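Local coordinates for fibrillarin-like rRNA/tRNA 2'-O-methyltransferase (Aeropyrum pernix, PDB 4DF3), which probably transfers methyl groups from S-adenosyl-L-methionine to ribose 2'-hydroxyls of rRNA and tRNA, at sites chosen by a guide RNA, at residues V4-R9 / V18-D23; Q37-E42 / E51-N56; A162-N167 / K202-G207. The protein carries 2 engineered substitutions. One frame throughout, in Å; residues are numbered along the deposited sequence.

Contact 1. Residues V4-R9 / V18-D23; sequences VVSVSR and VVELED. Engineered in segment 4-9: Ser8 (natural residue Arg), Arg9 (natural residue Glu).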
loop_
_atom_site.group_PDB
_atom_site.type_symbol
_atom_site.label_atom_id
_atom_site.label_comp_id
_atom_site.label_asym_id
_atom_site.label_seq_id
_atom_site.Cartn_x
_atom_site.Cartn_y
_atom_site.Cartn_z
ATOM N N VAL A 4 20.772 -0.951 -15.270
ATOM C CA VAL A 4 19.643 -1.654 -15.835
ATOM C C VAL A 4 19.718 -1.601 -17.342
ATOM O O VAL A 4 20.178 -0.594 -17.912
ATOM C CB VAL A 4 18.299 -1.017 -15.402
ATOM C CG1 VAL A 4 18.092 -1.123 -13.888
ATOM C CG2 VAL A 4 18.202 0.392 -15.859
ATOM N N VAL A 5 19.153 -2.612 -17.973
ATOM C CA VAL A 5 19.147 -2.650 -19.450
ATOM C C VAL A 5 18.000 -1.866 -20.070
ATOM O O VAL A 5 18.116 -1.358 -21.188
ATOM C CB VAL A 5 19.272 -4.101 -20.016
ATOM C CG1 VAL A 5 20.533 -4.792 -19.452
ATOM C CG2 VAL A 5 18.062 -4.923 -19.786
ATOM N N SER A 6 16.890 -1.762 -19.340
ATOM C CA SER A 6 15.716 -1.007 -19.810
ATOM C C SER A 6 14.780 -0.730 -18.652
ATOM O O SER A 6 14.807 -1.446 -17.634
ATOM C CB SER A 6 14.905 -1.769 -20.835
ATOM O OG SER A 6 14.483 -3.005 -20.272
ATOM N N VAL A 7 13.969 0.307 -18.828
ATOM C CA VAL A 7 12.929 0.685 -17.851
ATOM C C VAL A 7 11.765 1.051 -18.770
ATOM O O VAL A 7 11.937 1.823 -19.714
ATOM C CB VAL A 7 13.353 1.891 -16.946
ATOM C CG1 VAL A 7 12.197 2.306 -16.005
ATOM C CG2 VAL A 7 14.640 1.563 -16.096
ATOM N N SER A 8 10.577 0.523 -18.528
ATOM C CA SER A 8 9.417 0.957 -19.299
ATOM C C SER A 8 8.194 0.916 -18.412
ATOM O O SER A 8 8.052 -0.004 -17.626
ATOM C CB SER A 8 9.213 0.139 -20.590
ATOM O OG SER A 8 8.827 -1.190 -20.337
ATOM N N ARG A 9 7.339 1.904 -18.523
ATOM C CA ARG A 9 6.112 1.882 -17.713
ATOM C C ARG A 9 5.241 0.682 -18.028
ATOM O O ARG A 9 5.065 0.272 -19.163
ATOM C CB ARG A 9 5.370 3.190 -17.869
ATOM C CG ARG A 9 4.235 3.465 -16.908
ATOM C CD ARG A 9 3.616 4.787 -17.329
ATOM N NE ARG A 9 3.023 5.437 -16.161
ATOM C CZ ARG A 9 2.738 6.760 -16.202
ATOM N NH1 ARG A 9 2.923 7.418 -17.364
ATOM N NH2 ARG A 9 2.224 7.453 -15.190
ATOM N N VAL A 18 8.564 -1.408 -15.250
ATOM C CA VAL A 18 9.157 -2.702 -15.365
ATOM C C VAL A 18 10.619 -2.478 -15.707
ATOM O O VAL A 18 10.969 -1.685 -16.680
ATOM C CB VAL A 18 8.443 -3.572 -16.444
ATOM C CG1 VAL A 18 9.271 -4.838 -16.729
ATOM C CG2 VAL A 18 6.995 -3.952 -15.953
ATOM N N VAL A 19 11.473 -3.077 -14.885
ATOM C CA VAL A 19 12.925 -2.831 -14.941
ATOM C C VAL A 19 13.598 -4.165 -15.297
ATOM O O VAL A 19 13.409 -5.147 -14.602
ATOM C CB VAL A 19 13.483 -2.260 -13.586
ATOM C CG1 VAL A 19 15.047 -2.144 -13.592
ATOM C CG2 VAL A 19 12.836 -0.927 -13.238
ATOM N N GLU A 20 14.413 -4.211 -16.363
ATOM C CA GLU A 20 15.145 -5.423 -16.625
ATOM C C GLU A 20 16.593 -5.242 -16.196
ATOM O O GLU A 20 17.259 -4.292 -16.639
ATOM C CB GLU A 20 15.099 -5.765 -18.119
ATOM C CG GLU A 20 16.039 -6.943 -18.496
ATOM C CD GLU A 20 15.692 -7.543 -19.849
ATOM O OE1 GLU A 20 14.678 -7.118 -20.464
ATOM O OE2 GLU A 20 16.434 -8.440 -20.264
ATOM N N LEU A 21 17.102 -6.156 -15.377
ATOM C CA LEU A 21 18.499 -6.055 -14.926
ATOM C C LEU A 21 19.470 -6.760 -15.899
ATOM O O LEU A 21 19.031 -7.334 -16.903
ATOM C CB LEU A 21 18.672 -6.518 -13.478
ATOM C CG LEU A 21 17.669 -6.041 -12.413
ATOM C CD1 LEU A 21 17.885 -6.774 -11.097
ATOM C CD2 LEU A 21 17.754 -4.525 -12.121
ATOM N N GLU A 22 20.778 -6.636 -15.634
ATOM C CA GLU A 22 21.837 -7.295 -16.447
ATOM C C GLU A 22 21.506 -8.701 -17.002
ATOM O O GLU A 22 21.755 -8.998 -18.188
ATOM C CB GLU A 22 23.113 -7.373 -15.620
ATOM C CG GLU A 22 23.613 -6.014 -15.039
ATOM C CD GLU A 22 25.045 -6.123 -14.629
ATOM O OE1 GLU A 22 25.489 -7.283 -14.480
ATOM O OE2 GLU A 22 25.754 -5.088 -14.478
ATOM N N ASP A 23 20.933 -9.559 -16.146
ATOM C CA ASP A 23 20.769 -10.999 -16.440
ATOM C C ASP A 23 19.427 -11.363 -17.090
ATOM O O ASP A 23 19.056 -12.557 -17.220
ATOM C CB ASP A 23 20.947 -11.804 -15.153
ATOM C CG ASP A 23 20.136 -11.259 -13.988
ATOM O OD1 ASP A 23 19.481 -10.213 -14.104
ATOM O OD2 ASP A 23 20.141 -11.897 -12.919
HETATM O O HOH W 1 11.952 -2.907 -19.042
#
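Val7 and Val19 are paired across the two strands, antiparallel and non-hydrogen-bonded, with both side chains on one face of the sheet. These run alongside one another in the same direction, with Val7 CG2 4.2 Å from Val19 CG2. Val4 meets the same valine differently. It comes in at about a right angle, and Val4 CG1 presses on Val19 CG1 at 3.2 Å, closer than two methyl groups normally sit. Val4 CG1 also touches Leu21 CD2 at 3.8 Å.

On the other face stand Ser6, Ser8, Val18 and Glu20. Ser8 is an engineered residue. Glu20 runs out extended, its CG anti to the backbone N (chi1 172°), and Val5 CG2 lies against its aliphatic part. Ser6 OG lies 3.6 Å from Glu20 CB. It also shares a water with Val18 O, to which the water donates.

Ser8 and Val18 are joined by two backbone hydrogen bonds, N to O in each direction. Glu20 N donates to Ser6 O at 3.1 Å. The backbone bends at Val5, and Val5 N, rather than that of Ser6, then donates to Glu20 O at 2.9 Å.

The pair forms the first beta hairpin of the small antiparallel sheet, with strand 4-9 at its edge. Strand 26-31 continues the sheet beyond strand 16-21, and Phe45 and Tyr47 of strand 44-47 pack on Val4, Val7 and Leu21.

Contact 2. Residues Q37-E42 / E51-N56; sequences QRVYGE and EYREWN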
loop_
_atom_site.group_PDB
_atom_site.type_symbol
_atom_site.label_atom_id
_atom_site.label_comp_id
_atom_site.label_asym_id
_atom_site.label_seq_id
_atom_site.Cartn_x
_atom_site.Cartn_y
_atom_site.Cartn_z
ATOM N N GLN A 37 17.018 10.480 -2.821
ATOM C CA GLN A 37 16.700 9.980 -1.473
ATOM C C GLN A 37 16.221 8.535 -1.485
ATOM O O GLN A 37 15.496 8.104 -2.383
ATOM C CB GLN A 37 15.686 10.899 -0.751
ATOM C CG GLN A 37 16.028 12.404 -0.817
ATOM C CD GLN A 37 16.655 12.997 0.481
ATOM O OE1 GLN A 37 17.312 12.299 1.265
ATOM N NE2 GLN A 37 16.452 14.292 0.686
ATOM N N ARG A 38 16.646 7.804 -0.468
ATOM C CA ARG A 38 16.440 6.371 -0.346
ATOM C C ARG A 38 15.755 6.059 1.013
ATOM O O ARG A 38 16.298 6.401 2.087
ATOM C CB ARG A 38 17.823 5.693 -0.491
ATOM C CG ARG A 38 17.909 4.170 -0.240
ATOM C CD ARG A 38 19.367 3.670 -0.051
ATOM N NE ARG A 38 19.935 3.072 -1.270
ATOM C CZ ARG A 38 20.695 3.710 -2.169
ATOM N NH1 ARG A 38 21.007 4.999 -2.020
ATOM N NH2 ARG A 38 21.150 3.050 -3.231
ATOM N N VAL A 39 14.592 5.392 0.974
ATOM C CA VAL A 39 13.737 5.188 2.184
ATOM C C VAL A 39 14.054 3.959 3.063
ATOM O O VAL A 39 14.086 4.058 4.301
ATOM C CB VAL A 39 12.182 5.208 1.824
ATOM C CG1 VAL A 39 11.310 4.674 2.971
ATOM C CG2 VAL A 39 11.729 6.589 1.389
ATOM N N TYR A 40 14.246 2.796 2.448
ATOM C CA TYR A 40 14.503 1.563 3.211
ATOM C C TYR A 40 15.657 0.718 2.646
ATOM O O TYR A 40 15.569 -0.527 2.565
ATOM C CB TYR A 40 13.213 0.746 3.317
ATOM C CG TYR A 40 12.558 0.401 2.003
ATOM C CD1 TYR A 40 12.683 -0.882 1.472
ATOM C CD2 TYR A 40 11.747 1.325 1.324
ATOM C CE1 TYR A 40 12.054 -1.233 0.266
ATOM C CE2 TYR A 40 11.130 0.995 0.126
ATOM C CZ TYR A 40 11.280 -0.275 -0.408
ATOM O OH TYR A 40 10.656 -0.680 -1.615
ATOM N N GLY A 41 16.734 1.399 2.265
ATOM C CA GLY A 41 17.838 0.761 1.567
ATOM C C GLY A 41 17.402 0.131 0.252
ATOM O O GLY A 41 18.000 -0.887 -0.183
ATOM N N GLU A 42 16.374 0.703 -0.408
ATOM C CA GLU A 42 15.928 0.106 -1.659
ATOM C C GLU A 42 17.032 0.462 -2.678
ATOM O O GLU A 42 17.848 1.355 -2.476
ATOM C CB GLU A 42 14.519 0.576 -2.131
ATOM C CG GLU A 42 14.390 2.076 -2.430
ATOM C CD GLU A 42 14.302 3.005 -1.209
ATOM O OE1 GLU A 42 14.534 2.584 -0.067
ATOM O OE2 GLU A 42 14.036 4.192 -1.374
ATOM N N GLU A 51 15.266 9.026 -12.166
ATOM C CA GLU A 51 15.617 8.129 -11.096
ATOM C C GLU A 51 14.383 7.359 -10.674
ATOM O O GLU A 51 13.291 7.953 -10.467
ATOM C CB GLU A 51 16.054 8.914 -9.869
ATOM C CG GLU A 51 16.714 8.078 -8.851
ATOM C CD GLU A 51 17.384 8.884 -7.772
ATOM O OE1 GLU A 51 18.509 9.411 -7.966
ATOM O OE2 GLU A 51 16.772 8.941 -6.697
ATOM N N TYR A 52 14.599 6.056 -10.507
ATOM C CA TYR A 52 13.528 5.102 -10.111
ATOM C C TYR A 52 13.975 4.409 -8.846
ATOM O O TYR A 52 15.172 4.170 -8.630
ATOM C CB TYR A 52 13.291 4.043 -11.231
ATOM C CG TYR A 52 12.791 4.693 -12.509
ATOM C CD1 TYR A 52 11.464 4.815 -12.759
ATOM C CD2 TYR A 52 13.713 5.200 -13.475
ATOM C CE1 TYR A 52 10.978 5.463 -13.950
ATOM C CE2 TYR A 52 13.244 5.828 -14.671
ATOM C CZ TYR A 52 11.911 5.929 -14.895
ATOM O OH TYR A 52 11.473 6.527 -16.031
ATOM N N ARG A 53 12.999 3.998 -8.045
ATOM C CA ARG A 53 13.259 3.359 -6.790
ATOM C C ARG A 53 12.695 1.930 -6.950
ATOM O O ARG A 53 11.500 1.775 -7.182
ATOM C CB ARG A 53 12.474 4.040 -5.656
ATOM C CG ARG A 53 12.835 5.513 -5.307
ATOM C CD ARG A 53 11.841 6.065 -4.254
ATOM N NE ARG A 53 11.837 5.279 -3.095
ATOM C CZ ARG A 53 10.768 4.790 -2.482
ATOM N NH1 ARG A 53 9.514 5.066 -2.873
ATOM N NH2 ARG A 53 10.983 4.115 -1.397
ATOM N N GLU A 54 13.538 0.915 -6.785
ATOM C CA GLU A 54 13.029 -0.445 -6.789
ATOM C C GLU A 54 11.903 -0.635 -5.729
ATOM O O GLU A 54 12.041 -0.208 -4.608
ATOM C CB GLU A 54 14.159 -1.456 -6.554
ATOM C CG GLU A 54 13.693 -2.871 -6.614
ATOM C CD GLU A 54 14.875 -3.842 -6.315
ATOM O OE1 GLU A 54 15.420 -3.812 -5.225
ATOM O OE2 GLU A 54 15.323 -4.554 -7.215
ATOM N N TRP A 55 10.803 -1.256 -6.144
ATOM C CA TRP A 55 9.721 -1.545 -5.283
ATOM C C TRP A 55 9.799 -3.058 -4.965
ATOM O O TRP A 55 9.254 -3.892 -5.691
ATOM C CB TRP A 55 8.403 -1.180 -5.937
ATOM C CG TRP A 55 7.204 -1.153 -4.977
ATOM C CD1 TRP A 55 7.223 -1.369 -3.642
ATOM C CD2 TRP A 55 5.866 -0.799 -5.317
ATOM N NE1 TRP A 55 5.937 -1.213 -3.115
ATOM C CE2 TRP A 55 5.094 -0.876 -4.132
ATOM C CE3 TRP A 55 5.245 -0.416 -6.527
ATOM C CZ2 TRP A 55 3.744 -0.593 -4.092
ATOM C CZ3 TRP A 55 3.860 -0.152 -6.509
ATOM C CH2 TRP A 55 3.117 -0.264 -5.288
ATOM N N ASN A 56 10.420 -3.376 -3.839
ATOM C CA ASN A 56 10.778 -4.793 -3.583
ATOM C C ASN A 56 9.565 -5.499 -2.964
ATOM O O ASN A 56 9.145 -5.134 -1.875
ATOM C CB ASN A 56 11.891 -4.773 -2.526
ATOM C CG ASN A 56 12.400 -6.176 -2.171
ATOM O OD1 ASN A 56 11.900 -7.207 -2.680
ATOM N ND2 ASN A 56 13.446 -6.219 -1.333
#
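Glu42 OE2 is gripped from two sides. Val39 N donates to the syn lone pair of Glu42 OE2 at 2.7 Å, in a nearly straight bond of 169°. Arg53 NE reaches Glu42 OE2 at 3.0 Å from the anti side, 35° out of the carboxylate plane, and forms a salt bridge. Arg53 NH2 adds a weak bond to the same oxygen. OE2 lies in the guanidinium plane at its edge, yet the carboxylate and guanidinium planes stand almost at right angles, so this is not a flat two-oxygen pairing.

Glu42 OE1 accepts from Tyr40 N on its syn lone pair; the modelled 2.5 Å is shorter than usual and probably not exact. The carboxylate thus holds two successive backbone amides of its own loop while binding the strand arginine. A bend at chi2 (-76°) folds Glu42 back to reach them. A glutamine here would probably leave Arg53 without its charge partner at this end and lose one of the two acceptors for the loop amides.

OE1 also sits over one face of the Tyr40 ring, toward its rim. That ring stands nearly perpendicular to the guanidinium, with Tyr40 CE2 3.5 Å from Arg53 NH2. Val39 CB lies 3.6 Å from Arg53 NH2. Tyr40 OH ends near the backbone of Glu54 and Asn56 and hydrogen-bonds to His94.

Arg53 has further partners on helix 90-99: its NH2 hydrogen-bonds to Ser93 OG, and its NH1 forms a salt bridge with Asp97. Trp55 stacks on His94 of that helix, while Tyr40 touches the cofactor-binding Thr90. The loop before strand 44-47 and strand 50-54 of the small sheet thereby meet helix 90-99 of the methyltransferase fold.

Contact 3. Residues A162-N167 / K202-G207; sequences AIVVRN and KTLMDG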
loop_
_atom_site.group_PDB
_atom_site.type_symbol
_atom_site.label_atom_id
_atom_site.label_comp_id
_atom_site.label_asym_id
_atom_site.label_seq_id
_atom_site.Cartn_x
_atom_site.Cartn_y
_atom_site.Cartn_z
ATOM N N ALA A 162 -13.351 -4.756 11.041
ATOM C CA ALA A 162 -14.157 -3.771 11.816
ATOM C C ALA A 162 -13.489 -2.404 11.860
ATOM O O ALA A 162 -14.181 -1.405 11.738
ATOM C CB ALA A 162 -14.417 -4.293 13.272
ATOM N N ILE A 163 -12.163 -2.381 11.993
ATOM C CA ILE A 163 -11.414 -1.091 12.007
ATOM C C ILE A 163 -11.561 -0.450 10.624
ATOM O O ILE A 163 -11.803 0.790 10.498
ATOM C CB ILE A 163 -9.930 -1.318 12.326
ATOM C CG1 ILE A 163 -9.807 -1.906 13.736
ATOM C CG2 ILE A 163 -9.055 -0.006 12.069
ATOM C CD1 ILE A 163 -8.399 -2.299 14.083
ATOM N N VAL A 164 -11.360 -1.285 9.585
ATOM C CA VAL A 164 -11.567 -0.793 8.201
ATOM C C VAL A 164 -12.938 -0.202 7.979
ATOM O O VAL A 164 -13.038 0.931 7.413
ATOM C CB VAL A 164 -11.261 -1.869 7.161
ATOM C CG1 VAL A 164 -11.736 -1.477 5.729
ATOM C CG2 VAL A 164 -9.693 -2.174 7.200
ATOM N N VAL A 165 -13.994 -0.947 8.382
ATOM C CA VAL A 165 -15.360 -0.451 8.111
ATOM C C VAL A 165 -15.611 0.885 8.792
ATOM O O VAL A 165 -16.240 1.793 8.229
ATOM C CB VAL A 165 -16.378 -1.554 8.488
ATOM C CG1 VAL A 165 -17.777 -1.013 8.593
ATOM C CG2 VAL A 165 -16.268 -2.693 7.424
ATOM N N ARG A 166 -15.136 0.995 10.034
ATOM C CA ARG A 166 -15.331 2.213 10.852
ATOM C C ARG A 166 -14.667 3.414 10.207
ATOM O O ARG A 166 -15.268 4.506 10.069
ATOM C CB ARG A 166 -14.717 1.972 12.218
ATOM C CG ARG A 166 -15.138 3.019 13.287
ATOM C CD ARG A 166 -14.591 2.608 14.606
ATOM N NE ARG A 166 -15.074 1.267 14.998
ATOM C CZ ARG A 166 -14.307 0.328 15.532
ATOM N NH1 ARG A 166 -13.029 0.552 15.809
ATOM N NH2 ARG A 166 -14.845 -0.852 15.843
ATOM N N ASN A 167 -13.388 3.236 9.831
ATOM C CA ASN A 167 -12.725 4.284 9.069
ATOM C C ASN A 167 -13.415 4.582 7.707
ATOM O O ASN A 167 -13.491 5.730 7.269
ATOM C CB ASN A 167 -11.272 3.928 8.872
ATOM C CG ASN A 167 -10.455 4.228 10.106
ATOM O OD1 ASN A 167 -9.801 5.283 10.172
ATOM N ND2 ASN A 167 -10.479 3.303 11.114
ATOM N N LYS A 202 -16.766 -11.296 5.895
ATOM C CA LYS A 202 -18.181 -11.020 6.077
ATOM C C LYS A 202 -18.364 -9.625 6.696
ATOM O O LYS A 202 -19.274 -8.899 6.363
ATOM C CB LYS A 202 -18.831 -12.094 6.972
ATOM C CG LYS A 202 -20.346 -11.865 7.217
ATOM C CD LYS A 202 -20.980 -13.222 7.730
ATOM C CE LYS A 202 -22.498 -13.200 7.966
ATOM N NZ LYS A 202 -22.906 -12.169 8.945
ATOM N N THR A 203 -17.454 -9.270 7.589
ATOM C CA THR A 203 -17.471 -7.934 8.235
ATOM C C THR A 203 -17.341 -6.853 7.168
ATOM O O THR A 203 -18.049 -5.851 7.195
ATOM C CB THR A 203 -16.365 -7.888 9.315
ATOM O OG1 THR A 203 -16.656 -8.883 10.305
ATOM C CG2 THR A 203 -16.282 -6.541 10.005
ATOM N N LEU A 204 -16.469 -7.082 6.168
ATOM C CA LEU A 204 -16.304 -6.112 5.117
ATOM C C LEU A 204 -17.606 -6.018 4.323
ATOM O O LEU A 204 -18.074 -4.933 4.030
ATOM C CB LEU A 204 -15.114 -6.490 4.176
ATOM C CG LEU A 204 -13.767 -6.442 4.908
ATOM C CD1 LEU A 204 -12.618 -6.957 3.977
ATOM C CD2 LEU A 204 -13.413 -4.986 5.334
ATOM N N MET A 205 -18.176 -7.182 3.988
ATOM C CA MET A 205 -19.358 -7.248 3.124
ATOM C C MET A 205 -20.549 -6.663 3.852
ATOM O O MET A 205 -21.277 -5.858 3.274
ATOM C CB MET A 205 -19.659 -8.681 2.719
ATOM C CG MET A 205 -18.468 -9.351 2.074
ATOM S SD MET A 205 -18.835 -10.926 1.288
ATOM C CE MET A 205 -19.342 -12.059 2.594
ATOM N N ASP A 206 -20.706 -7.038 5.119
ATOM C CA ASP A 206 -21.730 -6.399 5.991
ATOM C C ASP A 206 -21.537 -4.887 6.131
ATOM O O ASP A 206 -22.504 -4.179 6.454
ATOM C CB ASP A 206 -21.825 -7.031 7.418
ATOM C CG ASP A 206 -22.394 -8.450 7.411
ATOM O OD1 ASP A 206 -22.945 -8.897 6.374
ATOM O OD2 ASP A 206 -22.204 -9.146 8.443
ATOM N N GLY A 207 -20.302 -4.391 5.936
ATOM C CA GLY A 207 -20.027 -2.948 5.934
ATOM C C GLY A 207 -20.231 -2.250 4.602
ATOM O O GLY A 207 -19.870 -1.093 4.468
#
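Helices 160-171 and 195-206 run nearly parallel here, their local axes 9.1 Å apart at closest approach and crossing at -18°. Val165 and Thr203 fill the space between them. Val165 CG2 rests on the backbone of the partner helix, 3.6 Å from Thr203 O, and Val165 CG1 lies 4.0 Å from Gly207 CA. Gly207 is the first residue beyond the helical conformation. A beta carbon there would clash with Val165 CG2, so the bare backbone lets the valine in close.

The two helices lie alongside each other on one side of the mixed sheet of the Rossmann-like methyltransferase fold. Strand 176-183 lies beneath them. Val164 and Leu204 both reach down to it and share Met178 and Met180. The two side chains cross obliquely, with Val164 CG1 3.9 Å from Leu204 CD2.

Thr203 has its CG2 anti to the backbone N, which sets the methyl against helix 160-171, 3.6 Å from Ala162 N. Its hydroxyl is used within its own helix, bonded to Arg199 O.

How the contacts relate
Contacts 1 and 2 belong to the same small antiparallel sheet, with centres about 15 Å apart. They touch where Val7 CG1 packs 3.8 Å from Tyr52 CZ. Contact 3 is in the methyltransferase fold, across the chain's centre from both. Its centre is about 40 Å from that of contact 1 and about 33 Å from that of contact 2. The S-adenosylmethionine site lies between: the bound cofactor is about 8 Å from the side chain of Trp55 in contact 2 and about 10 Å from that of Val164 in contact 3. Contact 1 is remote from the site. The Tyr40 side chain lies about 4 Å from that of cofactor-binding Thr90, and the Val164 side chain about 7 Å from that of Val155.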